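Local coordinates for SVS_variant_AS1 (PDB 6TJA), which probably cyclises geranylgeranyl diphosphate to the diterpene spiroviolene, as an engineered, ancestrally reconstructed class I terpene cyclase, at residues Pro173-Tyr178 against Gln244-Val249; Asp177-Arg182 against Ala224-Asp229; Thr199-Pro204 against Leu291-Gln296; Arg275-His280 against Gly297-Ile302. All blocks are in the same frame, centred on the assembly; numbering follows the deposited sequence.

The four contacts illustrate how an all-helical terpene cyclase ties its helices together on opposite sides of the chain's centre. Contacts 1 and 2, with centres about 8 Å apart, share Tyr178 on helix 175-185 and meet where Ile246 N probably donates a hydrogen bond to Asp229 OD2 over 2.9 Å. By sequence, contact 2 carries part of the NSE motif that binds metal in relatives. Contact 3 lies across the chain's centre from them, its own centre about 32 Å from that of contact 1. It shares helix 289-309 with contact 4, centred about 14 Å away, and Leu295 CB packs 4.1 Å from His280 NE2. Contacts 2 and 4 have centres about 16 Å apart and do not touch.

Contact 1 of 4, residues Pro173-Tyr178 against Gln244-Val249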
loop_
_atom_site.group_PDB
_atom_site.type_symbol
_atom_site.label_atom_id
_atom_site.label_comp_id
_atom_site.label_asym_id
_atom_site.label_seq_id
_atom_site.Cartn_x
_atom_site.Cartn_y
_atom_site.Cartn_z
ATOM N N PRO A 173 3.859 -6.872 -20.977
ATOM C CA PRO A 173 3.397 -7.899 -20.045
ATOM C C PRO A 173 2.395 -8.798 -20.778
ATOM O O PRO A 173 1.773 -8.332 -21.730
ATOM C CB PRO A 173 2.765 -7.096 -18.904
ATOM C CG PRO A 173 2.405 -5.760 -19.482
ATOM C CD PRO A 173 3.420 -5.517 -20.591
ATOM N N GLY A 174 2.321 -10.072 -20.391
ATOM C CA GLY A 174 1.231 -10.978 -20.785
ATOM C C GLY A 174 -0.101 -10.513 -20.198
ATOM O O GLY A 174 -0.132 -9.483 -19.457
ATOM N N LEU A 175 -1.189 -11.201 -20.531
ATOM C CA LEU A 175 -2.536 -10.805 -20.068
ATOM C C LEU A 175 -2.593 -10.762 -18.533
ATOM O O LEU A 175 -3.142 -9.791 -17.969
ATOM C CB LEU A 175 -3.563 -11.800 -20.598
ATOM C CG LEU A 175 -4.980 -11.450 -20.176
ATOM C CD1 LEU A 175 -5.300 -10.036 -20.643
ATOM C CD2 LEU A 175 -5.968 -12.475 -20.737
ATOM N N ASP A 176 -2.085 -11.789 -17.872
ATOM C CA ASP A 176 -2.193 -11.934 -16.397
ATOM C C ASP A 176 -1.512 -10.751 -15.699
ATOM O O ASP A 176 -2.178 -10.146 -14.831
ATOM C CB ASP A 176 -1.638 -13.262 -15.860
ATOM C CG ASP A 176 -2.145 -13.557 -14.452
ATOM O OD1 ASP A 176 -3.365 -13.570 -14.246
ATOM O OD2 ASP A 176 -1.337 -13.790 -13.582
ATOM N N ASP A 177 -0.245 -10.480 -16.023
ATOM C CA ASP A 177 0.549 -9.343 -15.474
ATOM C C ASP A 177 -0.101 -7.991 -15.850
ATOM O O ASP A 177 -0.129 -7.095 -14.977
ATOM C CB ASP A 177 2.005 -9.376 -15.953
ATOM C CG ASP A 177 2.902 -10.413 -15.283
ATOM O OD1 ASP A 177 2.443 -11.070 -14.350
ATOM O OD2 ASP A 177 4.078 -10.528 -15.687
ATOM N N TYR A 178 -0.563 -7.815 -17.095
ATOM C CA TYR A 178 -1.172 -6.555 -17.559
ATOM C C TYR A 178 -2.408 -6.213 -16.709
ATOM O O TYR A 178 -2.539 -5.020 -16.326
ATOM C CB TYR A 178 -1.550 -6.548 -19.035
ATOM C CG TYR A 178 -2.162 -5.233 -19.386
ATOM C CD1 TYR A 178 -3.532 -5.109 -19.551
ATOM C CD2 TYR A 178 -1.398 -4.081 -19.395
ATOM C CE1 TYR A 178 -4.121 -3.877 -19.781
ATOM C CE2 TYR A 178 -1.969 -2.836 -19.629
ATOM C CZ TYR A 178 -3.341 -2.734 -19.788
ATOM O OH TYR A 178 -3.941 -1.531 -20.005
ATOM N N GLN A 244 1.762 0.138 -23.268
ATOM C CA GLN A 244 1.190 -0.979 -22.470
ATOM C C GLN A 244 -0.307 -0.689 -22.315
ATOM O O GLN A 244 -0.639 0.201 -21.548
ATOM C CB GLN A 244 1.903 -1.129 -21.129
ATOM C CG GLN A 244 3.351 -1.584 -21.242
ATOM C CD GLN A 244 3.948 -1.562 -19.857
ATOM O OE1 GLN A 244 3.613 -2.387 -19.011
ATOM N NE2 GLN A 244 4.744 -0.550 -19.574
ATOM N N ASN A 245 -1.139 -1.334 -23.124
ATOM C CA ASN A 245 -2.620 -1.245 -23.052
ATOM C C ASN A 245 -3.121 -2.629 -23.467
ATOM O O ASN A 245 -2.308 -3.409 -24.002
ATOM C CB ASN A 245 -3.171 -0.081 -23.889
ATOM C CG ASN A 245 -2.844 -0.208 -25.367
ATOM O OD1 ASN A 245 -3.303 -1.128 -26.036
ATOM N ND2 ASN A 245 -2.021 0.686 -25.881
ATOM N N ILE A 246 -4.392 -2.929 -23.241
ATOM C CA ILE A 246 -4.968 -4.289 -23.480
ATOM C C ILE A 246 -4.741 -4.697 -24.939
ATOM O O ILE A 246 -4.399 -5.886 -25.209
ATOM C CB ILE A 246 -6.456 -4.320 -23.083
ATOM C CG1 ILE A 246 -7.006 -5.743 -23.157
ATOM C CG2 ILE A 246 -7.281 -3.333 -23.905
ATOM C CD1 ILE A 246 -6.287 -6.724 -22.251
ATOM N N TYR A 247 -4.880 -3.736 -25.847
ATOM C CA TYR A 247 -4.773 -3.972 -27.312
ATOM C C TYR A 247 -3.350 -4.421 -27.659
ATOM O O TYR A 247 -3.224 -5.486 -28.260
ATOM C CB TYR A 247 -5.253 -2.745 -28.083
ATOM C CG TYR A 247 -6.612 -2.290 -27.629
ATOM C CD1 TYR A 247 -7.743 -3.051 -27.860
ATOM C CD2 TYR A 247 -6.748 -1.163 -26.858
ATOM C CE1 TYR A 247 -8.988 -2.629 -27.430
ATOM C CE2 TYR A 247 -7.973 -0.748 -26.395
ATOM C CZ TYR A 247 -9.102 -1.464 -26.699
ATOM O OH TYR A 247 -10.302 -1.040 -26.191
ATOM N N SER A 248 -2.318 -3.697 -27.234
ATOM C CA SER A 248 -0.907 -4.056 -27.545
ATOM C C SER A 248 -0.595 -5.410 -26.911
ATOM O O SER A 248 0.198 -6.145 -27.500
ATOM C CB SER A 248 0.103 -3.027 -27.078
ATOM O OG SER A 248 -0.264 -1.707 -27.436
ATOM N N VAL A 249 -1.171 -5.702 -25.733
ATOM C CA VAL A 249 -0.893 -6.967 -25.000
ATOM C C VAL A 249 -1.437 -8.139 -25.824
ATOM O O VAL A 249 -0.689 -9.104 -26.021
ATOM C CB VAL A 249 -1.444 -6.971 -23.558
ATOM C CG1 VAL A 249 -1.414 -8.375 -22.970
ATOM C CG2 VAL A 249 -0.713 -6.001 -22.635
#
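Tyr178 and Val249 carry much of the apolar packing between the first turns of two helices, with Pro173 and Leu175 extending it. The CG2 methyl of Val249 comes to 3.6 Å from Tyr178 CG, near the root of the ring, and its approach is oblique. CG1, the other branch, turns to the backbone that leads into helix 175-185, where it rests 3.4 Å from Pro173 O and also touches Gly174. Leu175 and Ile246 run side by side in the same direction, and their CD1 methyls meet at 3.8 Å.

A second group of contacts sets the phenol against main chain. Tyr178 reaches across the entry to helix 246-254 because its chi1 of 180° swings CG away from the backbone N, and its OH lies 3.3 Å from Asn245 CA. The carbonyl carbon of Asn245 sits over one face of the ring. At the other flank the Gln244 side chain runs roughly perpendicular to that of Pro173 and brings OE1 to 3.5 Å from Pro173 CD; this oxygen takes its hydrogen bond from Asn166.

Within the two segments, side-chain hydrogen bonding is confined to a helix cap. Asn245 is the N-cap of its helix, and its OD1 accepts from Ser248 N at 3.0 Å, the donor lying above the carbonyl plane; its ND2 is hydrogen-bonded to Asp243 OD1. Gly174 holds the corresponding N-cap position in helix 175-185.

Helix 143-169 borders the contact through Asn166 and Gln167, helix 211-231 presents Leu226 to Ile246 and Asp229 to the phenol hydroxyl, and helix 258-283 packs Ala265 on Ile246.

Contact 2 of 4, residues Asp177-Arg182 against Ala224-Asp229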
loop_
_atom_site.group_PDB
_atom_site.type_symbol
_atom_site.label_atom_id
_atom_site.label_comp_id
_atom_site.label_asym_id
_atom_site.label_seq_id
_atom_site.Cartn_x
_atom_site.Cartn_y
_atom_site.Cartn_z
ATOM N N ASP A 177 -0.245 -10.480 -16.023
ATOM C CA ASP A 177 0.549 -9.343 -15.474
ATOM C C ASP A 177 -0.101 -7.991 -15.850
ATOM O O ASP A 177 -0.129 -7.095 -14.977
ATOM C CB ASP A 177 2.005 -9.376 -15.953
ATOM C CG ASP A 177 2.902 -10.413 -15.283
ATOM O OD1 ASP A 177 2.443 -11.070 -14.350
ATOM O OD2 ASP A 177 4.078 -10.528 -15.687
ATOM N N TYR A 178 -0.563 -7.815 -17.095
ATOM C CA TYR A 178 -1.172 -6.555 -17.559
ATOM C C TYR A 178 -2.408 -6.213 -16.709
ATOM O O TYR A 178 -2.539 -5.020 -16.326
ATOM C CB TYR A 178 -1.550 -6.548 -19.035
ATOM C CG TYR A 178 -2.162 -5.233 -19.386
ATOM C CD1 TYR A 178 -3.532 -5.109 -19.551
ATOM C CD2 TYR A 178 -1.398 -4.081 -19.395
ATOM C CE1 TYR A 178 -4.121 -3.877 -19.781
ATOM C CE2 TYR A 178 -1.969 -2.836 -19.629
ATOM C CZ TYR A 178 -3.341 -2.734 -19.788
ATOM O OH TYR A 178 -3.941 -1.531 -20.005
ATOM N N LEU A 179 -3.300 -7.174 -16.486
ATOM C CA LEU A 179 -4.558 -6.945 -15.725
ATOM C C LEU A 179 -4.195 -6.684 -14.262
ATOM O O LEU A 179 -4.737 -5.722 -13.680
ATOM C CB LEU A 179 -5.481 -8.152 -15.872
ATOM C CG LEU A 179 -5.994 -8.395 -17.287
ATOM C CD1 LEU A 179 -6.863 -9.632 -17.321
ATOM C CD2 LEU A 179 -6.763 -7.189 -17.819
ATOM N N ALA A 180 -3.258 -7.454 -13.706
ATOM C CA ALA A 180 -2.768 -7.209 -12.326
ATOM C C ALA A 180 -2.209 -5.782 -12.225
ATOM O O ALA A 180 -2.549 -5.062 -11.275
ATOM C CB ALA A 180 -1.744 -8.247 -11.930
ATOM N N MET A 181 -1.389 -5.373 -13.192
ATOM C CA MET A 181 -0.654 -4.092 -13.163
ATOM C C MET A 181 -1.653 -2.934 -13.307
ATOM O O MET A 181 -1.619 -1.972 -12.518
ATOM C CB MET A 181 0.347 -4.047 -14.320
ATOM C CG MET A 181 1.116 -2.790 -14.396
ATOM S SD MET A 181 2.084 -2.615 -15.890
ATOM C CE MET A 181 0.815 -2.259 -17.093
ATOM N N ARG A 182 -2.514 -3.043 -14.296
ATOM C CA ARG A 182 -3.443 -1.994 -14.736
ATOM C C ARG A 182 -4.552 -1.812 -13.693
ATOM O O ARG A 182 -5.077 -0.700 -13.563
ATOM C CB ARG A 182 -3.924 -2.408 -16.124
ATOM C CG ARG A 182 -4.772 -1.371 -16.829
ATOM C CD ARG A 182 -3.965 -0.143 -17.191
ATOM N NE ARG A 182 -4.854 0.749 -17.918
ATOM C CZ ARG A 182 -4.759 2.064 -17.914
ATOM N NH1 ARG A 182 -3.824 2.667 -17.203
ATOM N NH2 ARG A 182 -5.636 2.764 -18.602
ATOM N N ALA A 224 -13.423 -0.059 -15.337
ATOM C CA ALA A 224 -13.068 1.371 -15.512
ATOM C C ALA A 224 -11.708 1.491 -16.208
ATOM O O ALA A 224 -11.565 2.368 -17.077
ATOM C CB ALA A 224 -13.020 2.106 -14.185
ATOM N N ALA A 225 -10.727 0.700 -15.777
ATOM C CA ALA A 225 -9.383 0.629 -16.393
ATOM C C ALA A 225 -9.496 0.271 -17.880
ATOM O O ALA A 225 -8.846 0.891 -18.691
ATOM C CB ALA A 225 -8.528 -0.385 -15.675
ATOM N N LEU A 226 -10.247 -0.757 -18.221
ATOM C CA LEU A 226 -10.346 -1.268 -19.615
ATOM C C LEU A 226 -11.209 -0.297 -20.426
ATOM O O LEU A 226 -10.964 -0.139 -21.626
ATOM C CB LEU A 226 -10.935 -2.682 -19.578
ATOM C CG LEU A 226 -10.060 -3.769 -18.964
ATOM C CD1 LEU A 226 -10.800 -5.087 -18.990
ATOM C CD2 LEU A 226 -8.738 -3.907 -19.684
ATOM N N ASP A 227 -12.189 0.351 -19.795
ATOM C CA ASP A 227 -12.913 1.475 -20.445
ATOM C C ASP A 227 -11.899 2.592 -20.720
ATOM O O ASP A 227 -11.933 3.140 -21.824
ATOM C CB ASP A 227 -14.178 1.856 -19.662
ATOM C CG ASP A 227 -15.265 0.801 -19.804
ATOM O OD1 ASP A 227 -15.074 -0.138 -20.613
ATOM O OD2 ASP A 227 -16.258 0.883 -19.087
ATOM N N ASN A 228 -10.973 2.877 -19.801
ATOM C CA ASN A 228 -9.926 3.907 -20.044
ATOM C C ASN A 228 -8.988 3.438 -21.178
ATOM O O ASN A 228 -8.655 4.284 -22.021
ATOM C CB ASN A 228 -9.221 4.359 -18.760
ATOM C CG ASN A 228 -10.123 5.194 -17.868
ATOM O OD1 ASN A 228 -11.028 5.863 -18.357
ATOM N ND2 ASN A 228 -9.917 5.136 -16.559
ATOM N N ASP A 229 -8.616 2.152 -21.292
ATOM C CA ASP A 229 -7.759 1.712 -22.432
ATOM C C ASP A 229 -8.506 1.972 -23.754
ATOM O O ASP A 229 -7.851 2.265 -24.764
ATOM C CB ASP A 229 -7.346 0.246 -22.341
ATOM C CG ASP A 229 -6.283 -0.067 -21.315
ATOM O OD1 ASP A 229 -5.893 0.862 -20.569
ATOM O OD2 ASP A 229 -5.819 -1.240 -21.313
#
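Arg182 and Asp229 form a salt bridge that converges on a single oxygen. NH2 lies 2.7 Å and NE 2.8 Å from Asp229 OD1, but both are weak hydrogen bonds, each bent to 121° at the hydrogen. The two side chains run antiparallel alongside one another with their flat groups only 19° apart. Asp229 OD2 faces the edge of the Tyr178 ring, near its plane; the hydroxyl is bonded to it, though the modelled separation is too short to be trusted in detail.

Asn228, whose CB touches Arg182 NH2 at 3.9 Å, and Ser232 match the start of the NSE motif of class I terpene synthases, which binds magnesium in relatives. Arg182 stands at the spacing upstream that is consistent with their diphosphate-sensing arginine.

A second shell sets these groups. Bent at chi2, the arginine chain lays its CG 4.1 Å from Ala225 CB, and its CB leans over one face of the Tyr178 ring. Leu179 CD2 meets Leu226 CD2 at 4.3 Å. The helices cross at 104°, their axes 11.0 Å apart. Asp229 OD2 has a further donor in Ile246 N, while on the far side of helix 211-231 Asp227 pairs with Arg269.

Contact 3 of 4, residues Thr199-Pro204 against Leu291-Gln296; sequences TGAEVP and LSTYLQ
Val203 spreads its two methyls on Leu291 and Tyr294, residues about a turn apart on the flank of helix 289-309. The segment 199-204 links two short helices of the all-alpha class I terpene synthase fold, and Ala201 is the centre of an inverse gamma turn within it. Gly200, with positive phi, ends helix 195-199, and the chain then runs on across the surface of helix 289-309.

Val203 points its CB at the helix. Its CG1, anti to the backbone N, stands 4.3 Å from Leu291 CB, while CG2 reaches Tyr294 CB at 3.9 Å. The valine and tyrosine side chains are nearly perpendicular, and the far end of the tyrosine leads away to a hydrogen bond between its hydroxyl and Thr217. The valine's backbone N is hydrogen-bonded to the Glu196 carboxylate and its O to the Arg148 guanidinium.

At the other end of the loop, Thr199 and Thr293 pass one another head to tail, meeting through methyls. The chi1 of Thr293 (-62°) puts OG1 beside its backbone N, where it bonds to Ala289 O one turn back, and so turns CG2 outward to the loop. Thr199 OG1 makes a weak hydrogen bond to a bound PEG, probably from the crystallisation liquor. Thr293 CG2 faces a pair of neighbouring loop methyls, 3.8 Å from Thr199 CG2 and 4.1 Å from Ala201 CB.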
loop_
_atom_site.group_PDB
_atom_site.type_symbol
_atom_site.label_atom_id
_atom_site.label_comp_id
_atom_site.label_asym_id
_atom_site.label_seq_id
_atom_site.Cartn_x
_atom_site.Cartn_y
_atom_site.Cartn_z
ATOM N N THR A 199 -19.328 10.967 0.355
ATOM C CA THR A 199 -20.599 10.540 0.840
ATOM C C THR A 199 -20.831 10.619 2.359
ATOM O O THR A 199 -21.887 10.898 2.787
ATOM C CB THR A 199 -20.685 9.124 0.256
ATOM O OG1 THR A 199 -21.522 9.082 -0.887
ATOM C CG2 THR A 199 -20.980 8.118 1.156
ATOM N N GLY A 200 -19.809 10.388 3.155
ATOM C CA GLY A 200 -19.924 10.409 4.587
ATOM C C GLY A 200 -20.398 9.125 5.215
ATOM O O GLY A 200 -20.388 8.972 6.388
ATOM N N ALA A 201 -20.818 8.199 4.391
ATOM C CA ALA A 201 -21.349 6.891 4.818
ATOM C C ALA A 201 -20.165 5.955 5.167
ATOM O O ALA A 201 -19.770 5.192 4.288
ATOM C CB ALA A 201 -22.294 6.380 3.734
ATOM N N GLU A 202 -19.648 5.979 6.407
ATOM C CA GLU A 202 -18.519 5.100 6.856
ATOM C C GLU A 202 -18.894 3.600 6.819
ATOM O O GLU A 202 -19.699 3.137 7.668
ATOM C CB GLU A 202 -17.997 5.453 8.249
ATOM C CG GLU A 202 -16.660 4.742 8.542
ATOM C CD GLU A 202 -16.017 4.891 9.924
ATOM O OE1 GLU A 202 -16.740 5.266 10.915
ATOM O OE2 GLU A 202 -14.785 4.637 10.019
ATOM N N VAL A 203 -18.269 2.814 5.933
ATOM C CA VAL A 203 -18.538 1.343 5.838
ATOM C C VAL A 203 -17.743 0.644 6.938
ATOM O O VAL A 203 -16.532 0.811 7.000
ATOM C CB VAL A 203 -18.167 0.792 4.453
ATOM C CG1 VAL A 203 -18.557 -0.667 4.274
ATOM C CG2 VAL A 203 -18.732 1.660 3.352
ATOM N N PRO A 204 -18.375 -0.145 7.781
ATOM C CA PRO A 204 -17.630 -0.849 8.813
ATOM C C PRO A 204 -16.607 -1.829 8.239
ATOM O O PRO A 204 -16.849 -2.405 7.235
ATOM C CB PRO A 204 -18.711 -1.578 9.579
ATOM C CG PRO A 204 -19.953 -0.916 9.229
ATOM C CD PRO A 204 -19.800 -0.407 7.860
ATOM N N LEU A 291 -22.895 0.140 3.268
ATOM C CA LEU A 291 -22.302 -0.752 2.227
ATOM C C LEU A 291 -23.138 -0.604 0.964
ATOM O O LEU A 291 -22.544 -0.569 -0.123
ATOM C CB LEU A 291 -22.253 -2.207 2.693
ATOM C CG LEU A 291 -21.833 -3.258 1.653
ATOM C CD1 LEU A 291 -20.424 -3.027 1.127
ATOM C CD2 LEU A 291 -21.938 -4.659 2.245
ATOM N N SER A 292 -24.461 -0.470 1.112
ATOM C CA SER A 292 -25.386 -0.258 -0.024
ATOM C C SER A 292 -24.979 0.998 -0.788
ATOM O O SER A 292 -24.882 0.919 -1.993
ATOM C CB SER A 292 -26.830 -0.186 0.419
ATOM O OG SER A 292 -27.200 -1.419 1.005
ATOM N N THR A 293 -24.745 2.099 -0.081
ATOM C CA THR A 293 -24.327 3.394 -0.662
ATOM C C THR A 293 -23.014 3.208 -1.442
ATOM O O THR A 293 -22.930 3.664 -2.600
ATOM C CB THR A 293 -24.226 4.418 0.465
ATOM O OG1 THR A 293 -25.537 4.546 1.014
ATOM C CG2 THR A 293 -23.715 5.746 -0.022
ATOM N N TYR A 294 -22.006 2.624 -0.797
ATOM C CA TYR A 294 -20.694 2.267 -1.401
ATOM C C TYR A 294 -20.950 1.489 -2.705
ATOM O O TYR A 294 -20.475 1.942 -3.750
ATOM C CB TYR A 294 -19.828 1.471 -0.414
ATOM C CG TYR A 294 -18.513 1.028 -1.000
ATOM C CD1 TYR A 294 -17.543 1.950 -1.339
ATOM C CD2 TYR A 294 -18.263 -0.302 -1.268
ATOM C CE1 TYR A 294 -16.348 1.559 -1.918
ATOM C CE2 TYR A 294 -17.059 -0.719 -1.801
ATOM C CZ TYR A 294 -16.106 0.215 -2.151
ATOM O OH TYR A 294 -14.927 -0.188 -2.707
ATOM N N LEU A 295 -21.706 0.396 -2.634
ATOM C CA LEU A 295 -22.023 -0.410 -3.809
ATOM C C LEU A 295 -22.602 0.443 -4.936
ATOM O O LEU A 295 -22.180 0.326 -6.086
ATOM C CB LEU A 295 -23.000 -1.527 -3.443
ATOM C CG LEU A 295 -22.475 -2.611 -2.499
ATOM C CD1 LEU A 295 -23.426 -3.798 -2.463
ATOM C CD2 LEU A 295 -21.078 -3.051 -2.910
ATOM N N GLN A 296 -23.575 1.287 -4.601
ATOM C CA GLN A 296 -24.202 2.170 -5.580
ATOM C C GLN A 296 -23.115 3.000 -6.246
ATOM O O GLN A 296 -23.123 3.214 -7.458
ATOM C CB GLN A 296 -25.222 3.085 -4.904
ATOM C CG GLN A 296 -26.657 2.853 -5.344
ATOM C CD GLN A 296 -27.662 3.520 -4.424
ATOM O OE1 GLN A 296 -28.028 2.972 -3.384
ATOM N NE2 GLN A 296 -28.113 4.709 -4.805
#

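Contact 4 of 4, residues Arg275-His280 against Gly297-Ile302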
loop_
_atom_site.group_PDB
_atom_site.type_symbol
_atom_site.label_atom_id
_atom_site.label_comp_id
_atom_site.label_asym_id
_atom_site.label_seq_id
_atom_site.Cartn_x
_atom_site.Cartn_y
_atom_site.Cartn_z
ATOM N N ARG A 275 -19.770 -10.643 -14.403
ATOM C CA ARG A 275 -19.494 -11.224 -13.083
ATOM C C ARG A 275 -19.742 -10.144 -12.015
ATOM O O ARG A 275 -20.353 -10.465 -11.013
ATOM C CB ARG A 275 -18.100 -11.836 -13.033
ATOM C CG ARG A 275 -17.758 -12.374 -11.656
ATOM C CD ARG A 275 -18.758 -13.371 -11.113
ATOM N NE ARG A 275 -18.345 -13.787 -9.785
ATOM C CZ ARG A 275 -19.148 -14.304 -8.866
ATOM N NH1 ARG A 275 -20.426 -14.498 -9.113
ATOM N NH2 ARG A 275 -18.674 -14.609 -7.685
ATOM N N PHE A 276 -19.377 -8.909 -12.260
ATOM C CA PHE A 276 -19.636 -7.864 -11.300
ATOM C C PHE A 276 -21.145 -7.719 -11.025
ATOM O O PHE A 276 -21.534 -7.623 -9.927
ATOM C CB PHE A 276 -19.006 -6.541 -11.727
ATOM C CG PHE A 276 -19.526 -5.354 -10.979
ATOM C CD1 PHE A 276 -20.710 -4.794 -11.314
ATOM C CD2 PHE A 276 -18.809 -4.802 -9.952
ATOM C CE1 PHE A 276 -21.206 -3.754 -10.619
ATOM C CE2 PHE A 276 -19.286 -3.740 -9.268
ATOM C CZ PHE A 276 -20.496 -3.219 -9.603
ATOM N N LEU A 277 -21.964 -7.735 -12.053
ATOM C CA LEU A 277 -23.387 -7.616 -11.893
ATOM C C LEU A 277 -23.964 -8.801 -11.140
ATOM O O LEU A 277 -24.813 -8.641 -10.306
ATOM C CB LEU A 277 -24.081 -7.434 -13.232
ATOM C CG LEU A 277 -23.703 -6.203 -14.015
ATOM C CD1 LEU A 277 -24.107 -6.338 -15.440
ATOM C CD2 LEU A 277 -24.208 -4.934 -13.405
ATOM N N GLU A 278 -23.477 -9.978 -11.471
ATOM C CA GLU A 278 -23.908 -11.182 -10.819
ATOM C C GLU A 278 -23.544 -11.155 -9.338
ATOM O O GLU A 278 -24.396 -11.318 -8.526
ATOM C CB GLU A 278 -23.416 -12.424 -11.556
ATOM C CG GLU A 278 -23.595 -13.709 -10.800
ATOM C CD GLU A 278 -23.003 -14.928 -11.488
ATOM O OE1 GLU A 278 -21.794 -15.038 -11.662
ATOM O OE2 GLU A 278 -23.759 -15.814 -11.846
ATOM N N LEU A 279 -22.298 -10.881 -8.994
ATOM C CA LEU A 279 -21.915 -10.828 -7.549
ATOM C C LEU A 279 -22.674 -9.691 -6.842
ATOM O O LEU A 279 -23.051 -9.831 -5.671
ATOM C CB LEU A 279 -20.403 -10.653 -7.449
ATOM C CG LEU A 279 -19.845 -10.665 -6.028
ATOM C CD1 LEU A 279 -20.371 -11.845 -5.219
ATOM C CD2 LEU A 279 -18.342 -10.699 -6.059
ATOM N N HIS A 280 -22.887 -8.573 -7.520
ATOM C CA HIS A 280 -23.557 -7.396 -6.917
ATOM C C HIS A 280 -24.962 -7.821 -6.470
ATOM O O HIS A 280 -25.354 -7.498 -5.339
ATOM C CB HIS A 280 -23.578 -6.198 -7.882
ATOM C CG HIS A 280 -24.439 -5.095 -7.367
ATOM N ND1 HIS A 280 -25.811 -5.105 -7.519
ATOM C CD2 HIS A 280 -24.141 -4.020 -6.607
ATOM C CE1 HIS A 280 -26.311 -4.034 -6.928
ATOM N NE2 HIS A 280 -25.308 -3.371 -6.333
ATOM N N GLY A 297 -22.178 3.461 -5.427
ATOM C CA GLY A 297 -21.023 4.249 -5.892
ATOM C C GLY A 297 -20.192 3.496 -6.923
ATOM O O GLY A 297 -19.837 4.081 -7.967
ATOM N N LEU A 298 -19.868 2.237 -6.654
ATOM C CA LEU A 298 -19.127 1.410 -7.648
ATOM C C LEU A 298 -19.904 1.438 -8.974
ATOM O O LEU A 298 -19.286 1.669 -10.028
ATOM C CB LEU A 298 -18.975 -0.021 -7.139
ATOM C CG LEU A 298 -18.187 -0.236 -5.848
ATOM C CD1 LEU A 298 -18.206 -1.716 -5.494
ATOM C CD2 LEU A 298 -16.738 0.263 -5.960
ATOM N N ARG A 299 -21.221 1.227 -8.922
ATOM C CA ARG A 299 -22.064 1.172 -10.137
ATOM C C ARG A 299 -22.008 2.540 -10.824
ATOM O O ARG A 299 -21.704 2.568 -12.037
ATOM C CB ARG A 299 -23.482 0.726 -9.777
ATOM C CG ARG A 299 -23.568 -0.696 -9.249
ATOM C CD ARG A 299 -24.955 -1.034 -8.727
ATOM N NE ARG A 299 -25.885 -1.092 -9.837
ATOM C CZ ARG A 299 -26.252 -2.191 -10.505
ATOM N NH1 ARG A 299 -25.756 -3.371 -10.191
ATOM N NH2 ARG A 299 -27.094 -2.088 -11.518
ATOM N N HIS A 300 -22.254 3.624 -10.071
ATOM C CA HIS A 300 -22.241 5.024 -10.575
ATOM C C HIS A 300 -20.875 5.331 -11.182
ATOM O O HIS A 300 -20.835 6.021 -12.203
ATOM C CB HIS A 300 -22.560 6.032 -9.445
ATOM C CG HIS A 300 -24.011 6.206 -9.175
ATOM N ND1 HIS A 300 -24.929 6.337 -10.198
ATOM C CD2 HIS A 300 -24.705 6.330 -8.024
ATOM C CE1 HIS A 300 -26.133 6.550 -9.695
ATOM N NE2 HIS A 300 -26.026 6.519 -8.365
ATOM N N GLY A 301 -19.805 4.891 -10.509
ATOM C CA GLY A 301 -18.401 5.052 -10.943
ATOM C C GLY A 301 -18.137 4.374 -12.280
ATOM O O GLY A 301 -17.650 5.052 -13.140
ATOM N N ILE A 302 -18.476 3.084 -12.444
ATOM C CA ILE A 302 -18.235 2.321 -13.701
ATOM C C ILE A 302 -18.897 3.089 -14.850
ATOM O O ILE A 302 -18.212 3.429 -15.810
ATOM C CB ILE A 302 -18.759 0.880 -13.627
ATOM C CG1 ILE A 302 -18.008 0.034 -12.598
ATOM C CG2 ILE A 302 -18.735 0.223 -15.005
ATOM C CD1 ILE A 302 -18.677 -1.293 -12.298
#
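Phe276 and His280, one turn apart, both place CG anti to the backbone N (chi1 165° and 171°), which sends their rings across to helix 289-309. There Arg299 answers with a chain that runs extended through CG and CD and then bends at chi3, which carries NH1 over a face of the His280 ring.

Each ring receives an aliphatic group over a face. Ile302 comes from the opposite direction and lays CD1 almost on the normal of the Phe276 ring, 3.8 Å from its centroid, a CH-pi contact over the centre. The same ring uses its edge as well: Arg299 CG lies in plane 4.0 Å from Phe276 CZ, and Leu298 CB approaches CE2 at 4.3 Å. On His280 the CH-pi donor is Arg299 CD, 3.8 Å from the ring centroid, and NH1 follows over the same face, displaced toward the rim, at 3.2 Å from His280 ND1. The guanidinium plane is tilted by 47° from the imidazole, so the two groups do not stack flat. NH1 also touches Leu277 CD2 at 3.9 Å, the leucine lying crosswise to the arginine.

The charge of Arg299 is met outside these helices, by a salt bridge from NE to Glu18, which probably fixes the guanidinium's rotation.

Helices 258-283 and 289-309 run nearly antiparallel here, with axes 12.3 Å apart, a separation bridged by long side chains. Helix 211-231 packs against Phe276 through Leu216 and Met219, while Leu17 of the N-terminal region touches both Leu277 and Ile302.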